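PDB 3U0A: acyl-CoA thioesterase II TesB2 from Mycobacterium marinum, which probably hydrolyses fatty acyl-CoA thioesters, releasing the free fatty acid and coenzyme A. Local coordinates for residues A[123-129]-A[172-176]; A[120-124]-A[258-264]; A[200-205]-A[239-243]; A[194-198]-A[222-226]. All coordinates share one frame; numbering follows the deposited sequence.

Contact 1: A[123-129]-A[172-176]; sequences MPAAPPP and QQVWF
Residues of the proline-rich segment 123-129 gather round the indole of Trp175 through one polar and several apolar contacts. The polar one is a weak hydrogen bond from Trp175 NE1 to the carbonyl of Pro127, with NE1 and O 3.1 Å apart but an N-H...O angle of just 131°. Of the apolar contacts, one is a CH-pi interaction over the ring face: Pro129 CD lies 4.0 Å from the centroid of the six-membered ring of Trp175 and 14° off its normal. The same pyrrolidine also reaches the five-membered ring, with Pro129 CB 4.0 Å from Trp175 CG. Trp175 sits on strand 171-178, in the second of the two hot-dog family regions of the chain, and segment 123-129 belongs to the irregular loop between strands 119-120 and 152-156. Beyond the pyrrole side, the methyl of Met123 comes obliquely to the benzene ring of the indole, CE to CH2 of Trp175 being 3.4 Å. Its chain reaches that ring by staying fully extended, with CG anti to the backbone N (chi1 -162°). Ala126 CB adds a looser contact, 4.3 Å from Trp175 CZ2. Two residues earlier on the strand, Gln173 runs past Pro124 in the opposite direction, its NE2 4.0 Å from Pro124 CG. That amide nitrogen is hydrogen-bonded to Asp240 on strand 237-247, and this fixes the end of Gln173 beside the proline ring.

Contact 2: A[120-124]-A[258-264]; sequences QDAMP and FTQGGEL
Segment 120-124 leaves strand 119-120 and runs as irregular chain past the turn joining strands 250-259 and 264-275, and the two backbones draw closest at Met123 and Gly262, whose CA atoms are 5.2 Å apart. The turn from Thr259 to Gly262 is type I, closed by Gly262 N to Thr259 O. Together with the bond from Thr259 N to Glu263 O and the positive phi of Gly262 (95°), it forms a hairpin with a G1 beta bulge. Met123 SD lies 3.6 Å from Gly262 CA.

On the strand leading into the turn, the ring of Phe258 is sandwiched: Met123 CA of the other segment covers one face in a CH-pi contact 4.1 Å from the centroid, Leu264 CD1 of its own the opposite face. The carbonyl oxygen of Asp121 approaches the ring at its edge and in plane, 3.9 Å from Phe258 CE1. Pro124 CD comes in obliquely, 3.6 Å from Phe258 CE2, and the sulfur of Met123 makes an oblique Met-aromatic contact.

At the other end, Gln120 OE1 accepts from Leu264 N at 2.7 Å with an N-H...O angle of 165°. A chi1 of 78° sets CG between N and the carbonyl carbon, and the extended chain beyond it carries the amide there. Gln120 also pairs through its backbone with a strand of the second subunit, and Asp121 OD1 accepts from Ala169 N of that subunit. A straight amide-to-backbone bond thus secures the start of strand 264-275 beside the subunit interface, whereas toward the turn van der Waals, CH-pi and sulfur contacts gather round Phe258 and Met123.

Contact 3: A[200-205]-A[239-243]; sequences TLLGSA and YDQSS
The side chains of Leu201 and Gln241 run antiparallel alongside one another, and the CD1 methyl of Leu201 lies against the aliphatic part of the glutamine, 3.6 Å from Gln241 CG. The leucine meets Tyr239 at about a right angle: its CD2 lies 3.7 Å from Tyr239 OH. That hydroxyl is hydrogen-bonded to Ser197 on the helix. Gln241 reaches from the strand toward the 3-10 turn as an extended chain, its NE2 3.5 Å from Leu201 CA. Its OE1 lies 3.8 Å from Ser204 CB and receives a hydrogen bond from Gln172 on the adjoining strand, which steadies the amide. Thr200 touches the edge of the Tyr239 ring, with OG1 3.8 Å from CE2; the threonine hydroxyl is bonded to Met196 O.

Segment 200-205 leaves helix 186-200 and enters a short 3-10 turn, which lies over the inner side of strand 237-247 as part of the hot-dog architecture, where a curved sheet wraps a helix. Leu201 O holds the turn together by accepting twice, from Ser204 N and from Ser204 OG, the latter at 2.9 Å and nearly in line with the C=O bond. A chi1 of 68°, placing OG between N and the carbonyl carbon, points the Ser204 hydroxyl back at that oxygen. Further along, Ser243 OG packs 3.4 Å from Ala205 CA, while hydrogen bonds join it to Leu252 O and to His119 of the second subunit.

Contact 4: A[194-198]-A[222-226]; sequences AYMSD and DHAMW
The helix-on-sheet core of a hot-dog domain is pinned here by a His-carboxylate hydrogen bond between Asp198, near the end of helix 186-200, and His223 on strand 217-227. His223 ND1 donates to Asp198 OD1 at 2.7 Å with an angle of 172°. The carboxylate uses its syn lone pair and lies nearly coplanar with the imidazole, so the acid meets the ring at its edge. Asp198 OD2 lies 3.1 Å from His223 CE1, and the carboxylate thus spans one side of the ring. CB of His223 already points toward the helix, and CG sits between the backbone N and the carbonyl carbon, which turns ND1 to the carboxylate; Phe66 packs against the imidazole edge-to-face.

In this fold the sheet curls round the helix, and the short segments run in roughly opposite directions, 141° apart, with their axes 10.7 Å from each other at closest. Met225, two residues after the histidine, packs between strand and helix. Its extended chain lays SD 3.6 Å from Ala194 CB, and its terminal CE continues on to Asp198, 3.6 Å from OD1, so that a methyl group flanks the hydrogen-bonded oxygen. CE also comes to 4.1 Å from Ser197 OG, a hydroxyl bonded to Tyr239. On the other side of the strand, Asp222 and Trp226 exchange hydrogen bonds with Trp226 and Asp222 of the second subunit.

From the N terminus, residues 120-129 open contacts 1 and 2 together, sharing Met123 and Pro124. Contact 1 closes first, at strand 171-178. Contact 2 closes last, at the hairpin 258-264, so contacts 3 and 4 nest inside its loop. Those two follow contact 1 in series and cross each other: helix 186-200 and the turn after it supply 194-198 and 200-205, then strands 217-227 and 237-247 answer in the same order. Contacts 1 and 2 tie the loop between strands 119-120 and 152-156 to strands 171-178 and 250-259, while contacts 3 and 4 pack the helix and turn on strands 217-227 and 237-247, meeting where Tyr239 OH approaches Ser197 OG. Contacts 2, 3 and 4 touch the second subunit.

Contact 1: A[123-129]-A[172-176]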
loop_
_atom_site.group_PDB
_atom_site.type_symbol
_atom_site.label_atom_id
_atom_site.label_comp_id
_atom_site.label_asym_id
_atom_site.label_seq_id
_atom_site.Cartn_x
_atom_site.Cartn_y
_atom_site.Cartn_z
ATOM N N MET A 123 16.556 5.896 -11.793
ATOM C CA MET A 123 16.851 6.706 -10.661
ATOM C C MET A 123 16.718 8.193 -11.025
ATOM O O MET A 123 17.288 8.625 -12.003
ATOM C CB MET A 123 18.278 6.441 -10.194
ATOM C CG MET A 123 18.486 6.916 -8.771
ATOM S SD MET A 123 20.182 6.723 -8.304
ATOM C CE MET A 123 20.260 7.441 -6.658
ATOM N N PRO A 124 15.987 8.977 -10.216
ATOM C CA PRO A 124 15.907 10.405 -10.454
ATOM C C PRO A 124 17.258 11.083 -10.268
ATOM O O PRO A 124 18.131 10.575 -9.539
ATOM C CB PRO A 124 14.925 10.902 -9.395
ATOM C CG PRO A 124 15.111 9.951 -8.291
ATOM C CD PRO A 124 15.341 8.611 -8.952
ATOM N N ALA A 125 17.421 12.201 -10.975
ATOM C CA ALA A 125 18.571 13.044 -10.798
ATOM C C ALA A 125 18.559 13.555 -9.369
ATOM O O ALA A 125 17.633 14.266 -8.952
ATOM C CB ALA A 125 18.540 14.214 -11.784
ATOM N N ALA A 126 19.547 13.123 -8.604
ATOM C CA ALA A 126 19.808 13.673 -7.288
ATOM C C ALA A 126 21.299 14.018 -7.262
ATOM O O ALA A 126 22.079 13.554 -8.125
ATOM C CB ALA A 126 19.443 12.691 -6.185
ATOM N N PRO A 127 21.685 14.902 -6.341
ATOM C CA PRO A 127 23.095 15.175 -6.233
ATOM C C PRO A 127 23.700 14.087 -5.366
ATOM O O PRO A 127 22.971 13.475 -4.582
ATOM C CB PRO A 127 23.145 16.543 -5.556
ATOM C CG PRO A 127 21.851 16.674 -4.857
ATOM C CD PRO A 127 20.856 15.895 -5.641
ATOM N N PRO A 128 25.011 13.820 -5.516
ATOM C CA PRO A 128 25.571 12.799 -4.658
ATOM C C PRO A 128 25.485 13.193 -3.179
ATOM O O PRO A 128 25.373 14.376 -2.861
ATOM C CB PRO A 128 27.027 12.704 -5.124
ATOM C CG PRO A 128 26.992 13.112 -6.543
ATOM C CD PRO A 128 25.885 14.121 -6.661
ATOM N N PRO A 129 25.512 12.206 -2.275
ATOM C CA PRO A 129 25.443 12.553 -0.846
ATOM C C PRO A 129 26.678 13.289 -0.336
ATOM O O PRO A 129 26.589 14.098 0.576
ATOM C CB PRO A 129 25.341 11.184 -0.164
ATOM C CG PRO A 129 25.950 10.219 -1.140
ATOM C CD PRO A 129 25.642 10.756 -2.506
ATOM N N GLN A 172 10.275 15.324 -1.489
ATOM C CA GLN A 172 11.449 15.404 -0.663
ATOM C C GLN A 172 12.397 14.259 -0.981
ATOM O O GLN A 172 11.958 13.148 -1.221
ATOM C CB GLN A 172 11.048 15.406 0.792
ATOM C CG GLN A 172 12.200 15.136 1.719
ATOM C CD GLN A 172 11.897 15.524 3.142
ATOM O OE1 GLN A 172 12.288 16.608 3.554
ATOM N NE2 GLN A 172 11.186 14.663 3.901
ATOM N N GLN A 173 13.694 14.557 -1.007
ATOM C CA GLN A 173 14.720 13.547 -1.223
ATOM C C GLN A 173 15.705 13.503 -0.077
ATOM O O GLN A 173 16.255 14.538 0.311
ATOM C CB GLN A 173 15.417 13.777 -2.561
ATOM C CG GLN A 173 14.585 13.224 -3.705
ATOM C CD GLN A 173 14.972 13.774 -5.054
ATOM O OE1 GLN A 173 15.815 14.674 -5.153
ATOM N NE2 GLN A 173 14.371 13.231 -6.110
ATOM N N VAL A 174 15.907 12.295 0.461
ATOM C CA VAL A 174 16.841 12.054 1.559
ATOM C C VAL A 174 17.778 10.885 1.275
ATOM O O VAL A 174 17.333 9.810 0.876
ATOM C CB VAL A 174 16.098 11.752 2.875
ATOM C CG1 VAL A 174 17.073 11.828 4.035
ATOM C CG2 VAL A 174 14.964 12.739 3.087
ATOM N N TRP A 175 19.070 11.086 1.502
ATOM C CA TRP A 175 20.026 9.981 1.470
ATOM C C TRP A 175 20.271 9.490 2.856
ATOM O O TRP A 175 20.459 10.262 3.771
ATOM C CB TRP A 175 21.354 10.432 0.930
ATOM C CG TRP A 175 21.426 10.694 -0.532
ATOM C CD1 TRP A 175 21.292 11.903 -1.173
ATOM C CD2 TRP A 175 21.720 9.730 -1.586
ATOM N NE1 TRP A 175 21.452 11.755 -2.517
ATOM C CE2 TRP A 175 21.713 10.474 -2.829
ATOM C CE3 TRP A 175 21.988 8.380 -1.613
ATOM C CZ2 TRP A 175 21.961 9.874 -4.044
ATOM C CZ3 TRP A 175 22.207 7.765 -2.839
ATOM C CH2 TRP A 175 22.198 8.499 -4.032
ATOM N N PHE A 176 20.316 8.186 3.018
ATOM C CA PHE A 176 20.568 7.614 4.330
ATOM C C PHE A 176 21.445 6.394 4.237
ATOM O O PHE A 176 21.476 5.706 3.219
ATOM C CB PHE A 176 19.262 7.318 5.123
ATOM C CG PHE A 176 18.343 6.272 4.495
ATOM C CD1 PHE A 176 18.264 4.964 5.002
ATOM C CD2 PHE A 176 17.491 6.599 3.422
ATOM C CE1 PHE A 176 17.384 4.021 4.444
ATOM C CE2 PHE A 176 16.630 5.637 2.851
ATOM C CZ PHE A 176 16.575 4.355 3.374
#

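Contact 2: A[120-124]-A[258-264]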
loop_
_atom_site.group_PDB
_atom_site.type_symbol
_atom_site.label_atom_id
_atom_site.label_comp_id
_atom_site.label_asym_id
_atom_site.label_seq_id
_atom_site.Cartn_x
_atom_site.Cartn_y
_atom_site.Cartn_z
ATOM N N GLN A 120 12.483 -1.443 -14.519
ATOM C CA GLN A 120 12.404 -0.502 -13.383
ATOM C C GLN A 120 12.491 0.944 -13.848
ATOM O O GLN A 120 13.020 1.215 -14.913
ATOM C CB GLN A 120 13.491 -0.784 -12.342
ATOM C CG GLN A 120 14.875 -0.285 -12.710
ATOM C CD GLN A 120 15.964 -0.787 -11.762
ATOM O OE1 GLN A 120 16.356 -0.073 -10.821
ATOM N NE2 GLN A 120 16.477 -2.009 -12.018
ATOM N N ASP A 121 11.960 1.866 -13.054
ATOM C CA ASP A 121 12.056 3.286 -13.366
ATOM C C ASP A 121 13.505 3.709 -13.139
ATOM O O ASP A 121 14.222 3.127 -12.325
ATOM C CB ASP A 121 11.112 4.138 -12.468
ATOM C CG ASP A 121 9.640 3.984 -12.824
ATOM O OD1 ASP A 121 9.324 3.378 -13.861
ATOM O OD2 ASP A 121 8.785 4.463 -12.049
ATOM N N ALA A 122 13.930 4.722 -13.859
ATOM C CA ALA A 122 15.280 5.230 -13.716
ATOM C C ALA A 122 15.384 5.982 -12.391
ATOM O O ALA A 122 14.425 6.612 -11.915
ATOM C CB ALA A 122 15.644 6.143 -14.889
ATOM N N MET A 123 16.556 5.896 -11.793
ATOM C CA MET A 123 16.851 6.706 -10.661
ATOM C C MET A 123 16.718 8.193 -11.025
ATOM O O MET A 123 17.288 8.625 -12.003
ATOM C CB MET A 123 18.278 6.441 -10.194
ATOM C CG MET A 123 18.486 6.916 -8.771
ATOM S SD MET A 123 20.182 6.723 -8.304
ATOM C CE MET A 123 20.260 7.441 -6.658
ATOM N N PRO A 124 15.987 8.977 -10.216
ATOM C CA PRO A 124 15.907 10.405 -10.454
ATOM C C PRO A 124 17.258 11.083 -10.268
ATOM O O PRO A 124 18.131 10.575 -9.539
ATOM C CB PRO A 124 14.925 10.902 -9.395
ATOM C CG PRO A 124 15.111 9.951 -8.291
ATOM C CD PRO A 124 15.341 8.611 -8.952
ATOM N N PHE A 258 16.343 3.775 -3.823
ATOM C CA PHE A 258 17.345 3.306 -4.758
ATOM C C PHE A 258 18.695 3.172 -4.062
ATOM O O PHE A 258 18.979 3.881 -3.095
ATOM C CB PHE A 258 17.527 4.271 -5.881
ATOM C CG PHE A 258 16.324 4.504 -6.678
ATOM C CD1 PHE A 258 16.164 3.865 -7.881
ATOM C CD2 PHE A 258 15.387 5.427 -6.284
ATOM C CE1 PHE A 258 15.054 4.108 -8.670
ATOM C CE2 PHE A 258 14.280 5.680 -7.059
ATOM C CZ PHE A 258 14.102 5.017 -8.253
ATOM N N THR A 259 19.513 2.262 -4.570
ATOM C CA THR A 259 20.923 2.218 -4.201
ATOM C C THR A 259 21.621 3.340 -4.960
ATOM O O THR A 259 21.023 3.947 -5.877
ATOM C CB THR A 259 21.589 0.879 -4.592
ATOM O OG1 THR A 259 21.714 0.799 -6.014
ATOM C CG2 THR A 259 20.755 -0.306 -4.090
ATOM N N GLN A 260 22.875 3.593 -4.619
ATOM C CA GLN A 260 23.613 4.630 -5.296
ATOM C C GLN A 260 23.899 4.262 -6.770
ATOM O O GLN A 260 23.939 5.128 -7.635
ATOM C CB GLN A 260 24.895 4.914 -4.559
ATOM C CG GLN A 260 25.282 6.377 -4.622
ATOM C CD GLN A 260 26.566 6.661 -3.863
ATOM O OE1 GLN A 260 27.197 5.737 -3.326
ATOM N NE2 GLN A 260 26.960 7.931 -3.814
ATOM N N GLY A 261 24.058 2.980 -7.066
ATOM C CA GLY A 261 24.197 2.536 -8.453
ATOM C C GLY A 261 22.884 2.534 -9.239
ATOM O O GLY A 261 22.852 2.119 -10.404
ATOM N N GLY A 262 21.792 2.971 -8.610
ATOM C CA GLY A 262 20.557 3.269 -9.342
ATOM C C GLY A 262 19.552 2.149 -9.380
ATOM O O GLY A 262 18.597 2.234 -10.110
ATOM N N GLU A 263 19.765 1.103 -8.590
ATOM C CA GLU A 263 18.824 0.015 -8.510
ATOM C C GLU A 263 17.652 0.386 -7.615
ATOM O O GLU A 263 17.852 0.776 -6.471
ATOM C CB GLU A 263 19.475 -1.233 -7.925
ATOM C CG GLU A 263 20.623 -1.822 -8.725
ATOM C CD GLU A 263 20.180 -2.572 -9.998
ATOM O OE1 GLU A 263 19.314 -3.489 -9.910
ATOM O OE2 GLU A 263 20.736 -2.258 -11.101
ATOM N N LEU A 264 16.435 0.224 -8.135
ATOM C CA LEU A 264 15.213 0.415 -7.360
ATOM C C LEU A 264 14.991 -0.847 -6.529
ATOM O O LEU A 264 14.847 -1.927 -7.083
ATOM C CB LEU A 264 14.018 0.681 -8.308
ATOM C CG LEU A 264 12.619 0.668 -7.721
ATOM C CD1 LEU A 264 12.458 1.716 -6.637
ATOM C CD2 LEU A 264 11.648 0.920 -8.841
#

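Contact 3: A[200-205]-A[239-243]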
loop_
_atom_site.group_PDB
_atom_site.type_symbol
_atom_site.label_atom_id
_atom_site.label_comp_id
_atom_site.label_asym_id
_atom_site.label_seq_id
_atom_site.Cartn_x
_atom_site.Cartn_y
_atom_site.Cartn_z
ATOM N N THR A 200 10.874 8.518 8.652
ATOM C CA THR A 200 11.167 9.653 7.742
ATOM C C THR A 200 10.170 9.976 6.662
ATOM O O THR A 200 10.133 11.098 6.251
ATOM C CB THR A 200 12.508 9.464 7.030
ATOM O OG1 THR A 200 12.417 8.339 6.145
ATOM C CG2 THR A 200 13.591 9.249 8.049
ATOM N N LEU A 201 9.388 9.034 6.171
ATOM C CA LEU A 201 8.503 9.345 5.030
ATOM C C LEU A 201 7.420 10.369 5.303
ATOM O O LEU A 201 7.254 11.245 4.513
ATOM C CB LEU A 201 7.850 8.104 4.441
ATOM C CG LEU A 201 7.040 8.278 3.158
ATOM C CD1 LEU A 201 7.866 8.843 2.014
ATOM C CD2 LEU A 201 6.492 6.914 2.775
ATOM N N LEU A 202 6.711 10.274 6.409
ATOM C CA LEU A 202 5.550 11.129 6.637
ATOM C C LEU A 202 5.918 12.615 6.749
ATOM O O LEU A 202 5.055 13.498 6.555
ATOM C CB LEU A 202 4.737 10.663 7.862
ATOM C CG LEU A 202 3.702 9.555 7.571
ATOM C CD1 LEU A 202 3.055 9.008 8.858
ATOM C CD2 LEU A 202 2.641 10.054 6.594
ATOM N N GLY A 203 7.193 12.882 7.051
ATOM C CA GLY A 203 7.766 14.243 6.979
ATOM C C GLY A 203 7.527 14.923 5.626
ATOM O O GLY A 203 7.360 16.132 5.555
ATOM N N SER A 204 7.489 14.147 4.549
ATOM C CA SER A 204 7.309 14.708 3.198
ATOM C C SER A 204 5.947 15.419 3.013
ATOM O O SER A 204 5.814 16.294 2.133
ATOM C CB SER A 204 7.493 13.634 2.113
ATOM O OG SER A 204 6.447 12.671 2.127
ATOM N N ALA A 205 4.961 15.035 3.832
ATOM C CA ALA A 205 3.675 15.702 3.864
ATOM C C ALA A 205 3.802 17.158 4.355
ATOM O O ALA A 205 2.978 17.983 3.959
ATOM C CB ALA A 205 2.673 14.931 4.720
ATOM N N TYR A 239 16.220 7.940 -0.845
ATOM C CA TYR A 239 14.819 7.890 -0.665
ATOM C C TYR A 239 14.176 9.008 -1.440
ATOM O O TYR A 239 14.248 10.163 -1.053
ATOM C CB TYR A 239 14.452 8.069 0.779
ATOM C CG TYR A 239 13.195 7.347 1.142
ATOM C CD1 TYR A 239 12.317 6.829 0.171
ATOM C CD2 TYR A 239 12.859 7.181 2.470
ATOM C CE1 TYR A 239 11.155 6.139 0.551
ATOM C CE2 TYR A 239 11.703 6.500 2.854
ATOM C CZ TYR A 239 10.863 5.964 1.923
ATOM O OH TYR A 239 9.767 5.276 2.416
ATOM N N ASP A 240 13.515 8.653 -2.519
ATOM C CA ASP A 240 12.792 9.624 -3.299
ATOM C C ASP A 240 11.310 9.610 -2.879
ATOM O O ASP A 240 10.610 8.628 -3.113
ATOM C CB ASP A 240 12.987 9.321 -4.778
ATOM C CG ASP A 240 12.362 10.329 -5.657
ATOM O OD1 ASP A 240 12.319 11.510 -5.295
ATOM O OD2 ASP A 240 11.908 9.927 -6.718
ATOM N N GLN A 241 10.881 10.707 -2.246
ATOM C CA GLN A 241 9.594 10.784 -1.535
ATOM C C GLN A 241 8.694 11.846 -2.117
ATOM O O GLN A 241 9.152 12.766 -2.807
ATOM C CB GLN A 241 9.769 11.129 -0.051
ATOM C CG GLN A 241 10.827 10.356 0.683
ATOM C CD GLN A 241 11.022 10.852 2.116
ATOM O OE1 GLN A 241 10.958 12.047 2.378
ATOM N NE2 GLN A 241 11.272 9.931 3.040
ATOM N N SER A 242 7.404 11.698 -1.825
ATOM C CA SER A 242 6.414 12.692 -2.183
ATOM C C SER A 242 5.148 12.538 -1.353
ATOM O O SER A 242 4.864 11.475 -0.821
ATOM C CB SER A 242 6.075 12.624 -3.680
ATOM O OG SER A 242 4.814 12.010 -3.936
ATOM N N SER A 243 4.392 13.617 -1.255
ATOM C CA SER A 243 3.100 13.607 -0.624
ATOM C C SER A 243 2.108 14.058 -1.667
ATOM O O SER A 243 1.922 15.240 -1.866
ATOM C CB SER A 243 3.073 14.541 0.576
ATOM O OG SER A 243 1.824 14.461 1.244
#

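Contact 4: A[194-198]-A[222-226]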
loop_
_atom_site.group_PDB
_atom_site.type_symbol
_atom_site.label_atom_id
_atom_site.label_comp_id
_atom_site.label_asym_id
_atom_site.label_seq_id
_atom_site.Cartn_x
_atom_site.Cartn_y
_atom_site.Cartn_z
ATOM N N ALA A 194 12.859 -0.501 6.541
ATOM C CA ALA A 194 11.463 -0.324 6.914
ATOM C C ALA A 194 11.378 0.598 8.143
ATOM O O ALA A 194 10.483 1.450 8.244
ATOM C CB ALA A 194 10.795 -1.677 7.179
ATOM N N TYR A 195 12.349 0.441 9.041
ATOM C CA TYR A 195 12.459 1.290 10.215
ATOM C C TYR A 195 12.705 2.757 9.858
ATOM O O TYR A 195 11.986 3.673 10.326
ATOM C CB TYR A 195 13.592 0.778 11.128
ATOM C CG TYR A 195 13.785 1.582 12.393
ATOM C CD1 TYR A 195 12.896 1.470 13.422
ATOM C CD2 TYR A 195 14.841 2.482 12.537
ATOM C CE1 TYR A 195 13.045 2.193 14.582
ATOM C CE2 TYR A 195 15.005 3.210 13.704
ATOM C CZ TYR A 195 14.095 3.062 14.721
ATOM O OH TYR A 195 14.192 3.768 15.891
ATOM N N MET A 196 13.722 3.002 9.035
ATOM C CA MET A 196 14.032 4.393 8.645
ATOM C C MET A 196 12.905 5.058 7.878
ATOM O O MET A 196 12.677 6.252 8.055
ATOM C CB MET A 196 15.322 4.494 7.866
ATOM C CG MET A 196 16.544 4.326 8.750
ATOM S SD MET A 196 16.901 5.791 9.721
ATOM C CE MET A 196 17.426 6.956 8.455
ATOM N N SER A 197 12.185 4.287 7.045
ATOM C CA SER A 197 11.000 4.821 6.346
ATOM C C SER A 197 9.903 5.185 7.360
ATOM O O SER A 197 9.362 6.276 7.345
ATOM C CB SER A 197 10.453 3.848 5.291
ATOM O OG SER A 197 9.160 4.227 4.827
ATOM N N ASP A 198 9.622 4.287 8.276
ATOM C CA ASP A 198 8.692 4.634 9.332
ATOM C C ASP A 198 9.075 5.903 10.129
ATOM O O ASP A 198 8.189 6.531 10.693
ATOM C CB ASP A 198 8.452 3.431 10.269
ATOM C CG ASP A 198 7.500 2.400 9.659
ATOM O OD1 ASP A 198 6.790 2.752 8.690
ATOM O OD2 ASP A 198 7.479 1.245 10.133
ATOM N N ASP A 222 -0.856 3.979 8.902
ATOM C CA ASP A 222 -0.524 2.732 8.263
ATOM C C ASP A 222 0.854 2.736 7.622
ATOM O O ASP A 222 1.622 3.665 7.815
ATOM C CB ASP A 222 -1.630 2.337 7.263
ATOM C CG ASP A 222 -1.571 3.089 5.938
ATOM O OD1 ASP A 222 -0.541 3.679 5.561
ATOM O OD2 ASP A 222 -2.593 3.022 5.245
ATOM N N HIS A 223 1.183 1.629 6.975
ATOM C CA HIS A 223 2.212 1.582 5.977
ATOM C C HIS A 223 2.018 0.338 5.129
ATOM O O HIS A 223 1.410 -0.653 5.558
ATOM C CB HIS A 223 3.654 1.716 6.558
ATOM C CG HIS A 223 4.133 0.535 7.401
ATOM N ND1 HIS A 223 5.210 0.616 8.163
ATOM C CD2 HIS A 223 3.647 -0.762 7.554
ATOM C CE1 HIS A 223 5.416 -0.579 8.776
ATOM N NE2 HIS A 223 4.454 -1.402 8.406
ATOM N N ALA A 224 2.514 0.434 3.900
ATOM C CA ALA A 224 2.489 -0.636 2.907
ATOM C C ALA A 224 3.831 -0.578 2.239
ATOM O O ALA A 224 4.262 0.505 1.852
ATOM C CB ALA A 224 1.374 -0.404 1.876
ATOM N N MET A 225 4.491 -1.728 2.105
ATOM C CA MET A 225 5.859 -1.791 1.530
ATOM C C MET A 225 6.045 -2.969 0.588
ATOM O O MET A 225 5.378 -3.999 0.720
ATOM C CB MET A 225 6.907 -1.872 2.626
ATOM C CG MET A 225 6.874 -0.712 3.604
ATOM S SD MET A 225 8.096 -0.861 4.906
ATOM C CE MET A 225 7.598 0.552 5.929
ATOM N N TRP A 226 6.951 -2.794 -0.379
ATOM C CA TRP A 226 7.241 -3.829 -1.355
ATOM C C TRP A 226 8.704 -3.909 -1.522
ATOM O O TRP A 226 9.331 -2.927 -1.861
ATOM C CB TRP A 226 6.541 -3.525 -2.681
ATOM C CG TRP A 226 5.014 -3.517 -2.582
ATOM C CD1 TRP A 226 4.143 -4.564 -2.808
ATOM C CD2 TRP A 226 4.158 -2.402 -2.245
ATOM N NE1 TRP A 226 2.849 -4.184 -2.628
ATOM C CE2 TRP A 226 2.791 -2.908 -2.270
ATOM C CE3 TRP A 226 4.372 -1.078 -1.929
ATOM C CZ2 TRP A 226 1.710 -2.100 -1.998
ATOM C CZ3 TRP A 226 3.260 -0.268 -1.645
ATOM C CH2 TRP A 226 1.964 -0.776 -1.691
#